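Local coordinates for protein dienelactone hydrolase (Anabaena variabilis, PDB 2O2G) that probably acts as a hydrolase of the dienelactone hydrolase family, with an alpha/beta-hydrolase fold, though its substrate is not established, at residues R52-Y55 with V56-L60; I91-L94 with A95-L98. One frame throughout, in Å; residues are numbered along the deposited sequence.

Interaction 1. Residues R52-Y55 with V56-L60; sequences RNRY and VAEVL. With SO4 (sulfate ion), chain B.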
ATOM      1  N   ARG A  52      -2.609 -10.989  -5.584  1.00 32.76           N
ATOM      2  CA  ARG A  52      -3.360 -10.465  -4.454  1.00 31.75           C
ATOM      3  C   ARG A  52      -3.620  -8.990  -4.565  1.00 29.39           C
ATOM      4  O   ARG A  52      -4.746  -8.539  -4.372  1.00 30.12           O
ATOM      5  CB  ARG A  52      -2.626 -10.753  -3.166  1.00 28.01           C
ATOM      6  CG  ARG A  52      -2.726 -12.197  -2.813  1.00 37.72           C
ATOM      7  CD  ARG A  52      -2.037 -12.485  -1.544  1.00 38.06           C
ATOM      8  NE  ARG A  52      -0.599 -12.350  -1.654  1.00 36.73           N
ATOM      9  CZ  ARG A  52       0.191 -13.245  -2.215  1.00 40.01           C
ATOM     10  NH1 ARG A  52      -0.297 -14.339  -2.773  1.00 38.18           N
ATOM     11  NH2 ARG A  52       1.490 -13.045  -2.238  1.00 49.03           N
ATOM     12  N   ASN A  53      -2.569  -8.231  -4.864  1.00 29.88           N
ATOM     13  CA  ASN A  53      -2.714  -6.800  -5.048  1.00 27.95           C
ATOM     14  C   ASN A  53      -3.480  -6.468  -6.349  1.00 27.06           C
ATOM     15  O   ASN A  53      -4.204  -5.490  -6.397  1.00 28.09           O
ATOM     16  CB  ASN A  53      -1.350  -6.116  -4.979  1.00 26.60           C
ATOM     17  CG  ASN A  53      -0.655  -6.317  -3.597  1.00 35.73           C
ATOM     18  OD1 ASN A  53      -1.303  -6.613  -2.574  1.00 36.50           O
ATOM     19  ND2 ASN A  53       0.657  -6.162  -3.581  1.00 31.96           N
ATOM     20  N   ARG A  54      -3.327  -7.269  -7.392  1.00 30.27           N
ATOM     21  CA  ARG A  54      -4.085  -7.023  -8.624  1.00 30.41           C
ATOM     22  C   ARG A  54      -5.602  -7.233  -8.396  1.00 31.97           C
ATOM     23  O   ARG A  54      -6.439  -6.449  -8.887  1.00 31.77           O
ATOM     24  CB  ARG A  54      -3.590  -7.890  -9.773  1.00 31.78           C
ATOM     25  CG  ARG A  54      -2.288  -7.380 -10.440  1.00 28.23           C
ATOM     26  CD  ARG A  54      -1.992  -8.113 -11.756  1.00 31.43           C
ATOM     27  NE  ARG A  54      -3.098  -8.079 -12.737  1.00 37.70           N
ATOM     28  CZ  ARG A  54      -3.293  -7.143 -13.676  1.00 38.11           C
ATOM     29  NH1 ARG A  54      -2.489  -6.088 -13.779  1.00 34.85           N
ATOM     30  NH2 ARG A  54      -4.328  -7.247 -14.509  1.00 40.25           N
ATOM     31  N   TYR A  55      -5.954  -8.297  -7.671  1.00 31.10           N
ATOM     32  CA  TYR A  55      -7.353  -8.529  -7.289  1.00 29.71           C
ATOM     33  C   TYR A  55      -7.903  -7.354  -6.498  1.00 27.54           C
ATOM     34  O   TYR A  55      -8.955  -6.816  -6.823  1.00 22.65           O
ATOM     35  CB  TYR A  55      -7.505  -9.833  -6.461  1.00 31.04           C
ATOM     36  CG  TYR A  55      -8.925  -9.976  -5.963  1.00 36.61           C
ATOM     37  CD1 TYR A  55      -9.958 -10.348  -6.839  1.00 37.28           C
ATOM     38  CD2 TYR A  55      -9.255  -9.649  -4.641  1.00 35.05           C
ATOM     39  CE1 TYR A  55     -11.269 -10.432  -6.396  1.00 34.52           C
ATOM     40  CE2 TYR A  55     -10.541  -9.736  -4.187  1.00 37.66           C
ATOM     41  CZ  TYR A  55     -11.554 -10.122  -5.066  1.00 32.75           C
ATOM     42  OH  TYR A  55     -12.849 -10.210  -4.591  1.00 37.86           O
ATOM     43  N   VAL A  56      -7.208  -6.948  -5.428  1.00 24.78           N
ATOM     44  CA  VAL A  56      -7.661  -5.813  -4.656  1.00 23.73           C
ATOM     45  C   VAL A  56      -7.793  -4.554  -5.558  1.00 27.75           C
ATOM     46  O   VAL A  56      -8.763  -3.834  -5.458  1.00 24.82           O
ATOM     47  CB  VAL A  56      -6.723  -5.484  -3.437  1.00 25.00           C
ATOM     48  CG1 VAL A  56      -7.201  -4.266  -2.736  1.00 26.60           C
ATOM     49  CG2 VAL A  56      -6.684  -6.649  -2.448  1.00 29.91           C
ATOM     50  N   ALA A  57      -6.813  -4.328  -6.447  1.00 27.96           N
ATOM     51  CA  ALA A  57      -6.803  -3.172  -7.302  1.00 27.48           C
ATOM     52  C   ALA A  57      -8.027  -3.145  -8.187  1.00 26.81           C
ATOM     53  O   ALA A  57      -8.618  -2.091  -8.358  1.00 26.57           O
ATOM     54  CB  ALA A  57      -5.537  -3.120  -8.132  1.00 26.96           C
ATOM     55  N   GLU A  58      -8.400  -4.300  -8.727  1.00 27.96           N
ATOM     56  CA  GLU A  58      -9.575  -4.410  -9.590  1.00 33.33           C
ATOM     57  C   GLU A  58     -10.841  -4.110  -8.806  1.00 32.54           C
ATOM     58  O   GLU A  58     -11.806  -3.606  -9.358  1.00 33.70           O
ATOM     59  CB  GLU A  58      -9.598  -5.802 -10.248  1.00 33.06           C
ATOM     60  CG  GLU A  58      -8.483  -5.906 -11.304  1.00 44.96           C
ATOM     61  CD  GLU A  58      -7.972  -7.331 -11.656  1.00 45.57           C
ATOM     62  OE1 GLU A  58      -8.301  -8.319 -10.941  1.00 63.95           O
ATOM     63  OE2 GLU A  58      -7.185  -7.437 -12.647  1.00 55.96           O
ATOM     64  N   VAL A  59     -10.847  -4.420  -7.518  1.00 33.05           N
ATOM     65  CA  VAL A  59     -12.017  -4.116  -6.669  1.00 32.04           C
ATOM     66  C   VAL A  59     -12.107  -2.602  -6.424  1.00 29.18           C
ATOM     67  O   VAL A  59     -13.170  -2.014  -6.564  1.00 22.68           O
ATOM     68  CB  VAL A  59     -11.980  -4.900  -5.330  1.00 30.02           C
ATOM     69  CG1 VAL A  59     -13.152  -4.520  -4.457  1.00 30.86           C
ATOM     70  CG2 VAL A  59     -12.013  -6.379  -5.602  1.00 31.64           C
ATOM     71  N   LEU A  60     -10.971  -1.964  -6.134  1.00 26.14           N
ATOM     72  CA  LEU A  60     -10.918  -0.510  -5.935  1.00 24.56           C
ATOM     73  C   LEU A  60     -11.325   0.209  -7.233  1.00 26.48           C
ATOM     74  O   LEU A  60     -12.135   1.148  -7.222  1.00 25.29           O
ATOM     75  CB  LEU A  60      -9.511  -0.066  -5.493  1.00 27.46           C
ATOM     76  CG  LEU A  60      -8.976  -0.723  -4.201  1.00 30.97           C
ATOM     77  CD1 LEU A  60      -7.541  -0.292  -3.902  1.00 29.82           C
ATOM     78  CD2 LEU A  60      -9.855  -0.403  -3.014  1.00 29.69           C
TER
HETATM   79  S   SO4 B 223       1.932  -9.501  -1.702  1.00 24.56           S
HETATM   80  O1  SO4 B 223       2.330  -8.173  -2.132  1.00 18.37           O
HETATM   81  O2  SO4 B 223       2.558 -10.417  -2.611  1.00 27.45           O
HETATM   82  O3  SO4 B 223       0.500  -9.600  -1.914  1.00 31.81           O
HETATM   83  O4  SO4 B 223       2.272  -9.768  -0.309  1.00 25.21           O
HETATM   84  O   HOH W   1      -7.023  -9.239 -14.725  1.00 44.28           O

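Interaction 2. Residues I91-L94 with A95-L98; sequences IGLL and ASRL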
ATOM      1  N   ILE A  91      13.420  -1.538   5.040  1.00 26.14           N
ATOM      2  CA  ILE A  91      12.216  -0.709   5.148  1.00 27.06           C
ATOM      3  C   ILE A  91      12.493   0.763   4.819  1.00 25.20           C
ATOM      4  O   ILE A  91      11.620   1.430   4.281  1.00 26.86           O
ATOM      5  CB  ILE A  91      11.486  -0.864   6.529  1.00 29.52           C
ATOM      6  CG1 ILE A  91      11.175  -2.336   6.839  1.00 29.01           C
ATOM      7  CG2 ILE A  91      10.223  -0.018   6.581  1.00 27.67           C
ATOM      8  CD1 ILE A  91      10.370  -3.075   5.774  1.00 42.01           C
ATOM      9  N   GLY A  92      13.703   1.228   5.077  1.00 25.44           N
ATOM     10  CA  GLY A  92      14.066   2.620   4.803  1.00 27.10           C
ATOM     11  C   GLY A  92      14.052   2.880   3.314  1.00 29.69           C
ATOM     12  O   GLY A  92      13.501   3.878   2.842  1.00 28.00           O
ATOM     13  N   LEU A  93      14.680   1.971   2.577  1.00 26.81           N
ATOM     14  CA  LEU A  93      14.724   2.058   1.139  1.00 28.42           C
ATOM     15  C   LEU A  93      13.315   1.945   0.556  1.00 25.61           C
ATOM     16  O   LEU A  93      12.918   2.758  -0.239  1.00 26.04           O
ATOM     17  CB  LEU A  93      15.563   0.926   0.583  1.00 24.95           C
ATOM     18  CG  LEU A  93      15.719   0.901  -0.935  1.00 34.44           C
ATOM     19  CD1 LEU A  93      16.522   2.076  -1.429  1.00 31.66           C
ATOM     20  CD2 LEU A  93      16.423  -0.381  -1.332  1.00 38.34           C
ATOM     21  N   LEU A  94      12.555   0.948   0.982  1.00 23.73           N
ATOM     22  CA  LEU A  94      11.236   0.717   0.391  1.00 26.60           C
ATOM     23  C   LEU A  94      10.374   1.937   0.627  1.00 23.48           C
ATOM     24  O   LEU A  94       9.651   2.369  -0.259  1.00 26.05           O
ATOM     25  CB  LEU A  94      10.578  -0.552   0.944  1.00 27.72           C
ATOM     26  CG  LEU A  94      11.331  -1.870   0.702  1.00 30.24           C
ATOM     27  CD1 LEU A  94      10.648  -2.940   1.547  1.00 32.33           C
ATOM     28  CD2 LEU A  94      11.370  -2.238  -0.794  1.00 29.97           C
ATOM     29  N   ALA A  95      10.471   2.532   1.811  1.00 22.12           N
ATOM     30  CA  ALA A  95       9.664   3.727   2.096  1.00 23.77           C
ATOM     31  C   ALA A  95      10.099   4.907   1.250  1.00 22.90           C
ATOM     32  O   ALA A  95       9.256   5.738   0.816  1.00 24.74           O
ATOM     33  CB  ALA A  95       9.720   4.096   3.560  1.00 24.78           C
ATOM     34  N   SER A  96      11.394   5.003   0.992  1.00 23.71           N
ATOM     35  CA  SER A  96      11.865   6.108   0.181  1.00 24.88           C
ATOM     36  C   SER A  96      11.338   5.921  -1.230  1.00 23.01           C
ATOM     37  O   SER A  96      11.032   6.884  -1.900  1.00 20.33           O
ATOM     38  CB  SER A  96      13.395   6.209   0.141  1.00 25.26           C
ATOM     39  OG  SER A  96      13.945   5.191  -0.699  1.00 34.71           O
ATOM     40  N   ARG A  97      11.265   4.691  -1.694  1.00 21.79           N
ATOM     41  CA  ARG A  97      10.760   4.431  -3.044  1.00 24.20           C
ATOM     42  C   ARG A  97       9.305   4.791  -3.148  1.00 24.11           C
ATOM     43  O   ARG A  97       8.874   5.375  -4.126  1.00 25.91           O
ATOM     44  CB  ARG A  97      11.001   2.956  -3.437  1.00 23.22           C
ATOM     45  CG  ARG A  97      12.482   2.605  -3.509  1.00 29.56           C
ATOM     46  CD  ARG A  97      13.068   3.284  -4.736  1.00 30.43           C
ATOM     47  NE  ARG A  97      14.489   3.157  -4.827  1.00 30.96           N
ATOM     48  CZ  ARG A  97      15.121   2.066  -5.222  1.00 32.96           C
ATOM     49  NH1 ARG A  97      14.456   0.985  -5.572  1.00 23.53           N
ATOM     50  NH2 ARG A  97      16.433   2.074  -5.250  1.00 27.49           N
ATOM     51  N   LEU A  98       8.554   4.486  -2.109  1.00 27.86           N
ATOM     52  CA  LEU A  98       7.119   4.839  -2.055  1.00 27.99           C
ATOM     53  C   LEU A  98       6.934   6.374  -1.994  1.00 28.53           C
ATOM     54  O   LEU A  98       6.072   6.923  -2.680  1.00 27.87           O
ATOM     55  CB  LEU A  98       6.497   4.161  -0.851  1.00 27.26           C
ATOM     56  CG  LEU A  98       4.994   3.936  -0.814  1.00 39.05           C
ATOM     57  CD1 LEU A  98       4.506   3.257  -2.101  1.00 36.95           C
ATOM     58  CD2 LEU A  98       4.715   3.079   0.401  1.00 42.09           C
TER

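Interaction 1. Residues R52-Y55 with V56-L60
Tyr-55 and Val-59 meet one turn apart on helix 51-63, the crossover helix of the beta-alpha-beta unit that joins parallel strands 36-41 and 66-70 in this alpha/beta-hydrolase fold. The apolar part is a CH-pi contact: Val-59 CG2 stands over one face of the tyrosine ring, 4.1 Å from its centroid and shifted toward the rim. CG of Tyr-55 lies anti to the backbone N (chi1 174°), which swings the ring along the helix beneath that methyl; the hydroxyl at the far end is hydrogen-bonded to Thr-208 of helix 206-221.

The charged part pairs Arg-54 with Glu-58. NH2 of Arg-54 lies 3.4 Å from OE2 of Glu-58, but the oxygen sits well out of the guanidinium plane and the two flat groups are perpendicular, so the direct pairing rests on charge, with no N-H aimed at the oxygen. A water at the guanidinium edge gives Glu-58 OE2 a 2.8 Å bond and takes a weak one from Arg-54 NH2. The other terminal nitrogen, NH1, forms a salt bridge with Glu-12.

Backbone i to i+4 bonds run throughout, the straightest from Val-56 N to Arg-52 O (172°).

At the N-terminal end a sulfate, probably from the crystallisation liquor, is held also by Gly-43, Ser-46, Ser-50 and Arg-145. The side chain of Arg-52 lies near, without touching, a probable Ser-His-Asp triad. Its NE bonds to sulfate O3 at 3.0 Å. Its NH2 reaches O2 at 2.9 Å, and both bonds are bent. Asn-53 ND2 adds a weak bond to O1 at 3.0 Å.

Interaction 2. Residues I91-L94 with A95-L98
The guanidinium of Arg-97 carries CD1 of Leu-93 on one face, the methyl standing 3.6 Å above the plane and displaced toward the rim, closest to NH2 at 3.8 Å. NH1 has polar partners beyond the helical turn: a hydrogen bond to Leu-72 O and a salt bridge with Glu-77. Leu-93 and Arg-97 lie side by side and point the same way, one turn apart near the start of helix 91-107. A bend at chi2 (-71°) brings the arginine chain back alongside the leucine instead of letting it run straight out.

At the backbone, Leu-93 O takes two hydrogen bonds. Arg-97 N approaches it nearly along the C=O axis at 2.9 Å, as the regular i to i+4 bond. Ser-96 OG comes in at 2.7 Å, in the carbonyl plane and on a lone pair. With chi1 at 75°, the hydroxyl sits between its own backbone N and carbonyl carbon and reaches back to the carbonyl three residues earlier. Similar backbone bonds link Ala-95 to Ile-91, Ser-96 to Gly-92 and Leu-98 to Leu-94.

Another side of the helix packs into the fold: Leu-94, Ala-95 and Leu-98 touch helix 123-134 through Ala-127, Val-130 and Ala-131, and Leu-98 also reaches Leu-39 and Ala-41 of strand 36-41. Asp-90 OD1 accepts from Leu-93 N where the helix begins.

The chemistry thus divides the arginine: one face carries a leucine methyl, while NH1 and NH2 are hydrogen-bonded elsewhere in the structure, so the buried charge has an acidic partner and the serine hydroxyl spends its proton on a carbonyl of its own helix.

How the interactions relate
Along the chain interaction 1 closes before interaction 2 opens; their centres are 22 Å apart, on opposite sides of the chain's centre, and their nearest atoms stay about 10 Å from each other. Helix 51-63 and helix 91-107 both pack on strand 36-41 of the mixed sheet: residues 52-60 through Phe-40 and Val-38, residues 91-98 through Leu-39 and Ala-41. Alternate side chains of one strand thus serve two helices, which flank the sheet as in other alpha/beta-hydrolases. Each interaction has one side chain near the probable nucleophile elbow, Arg-52 in interaction 1 and Leu-94 in interaction 2, without touching it.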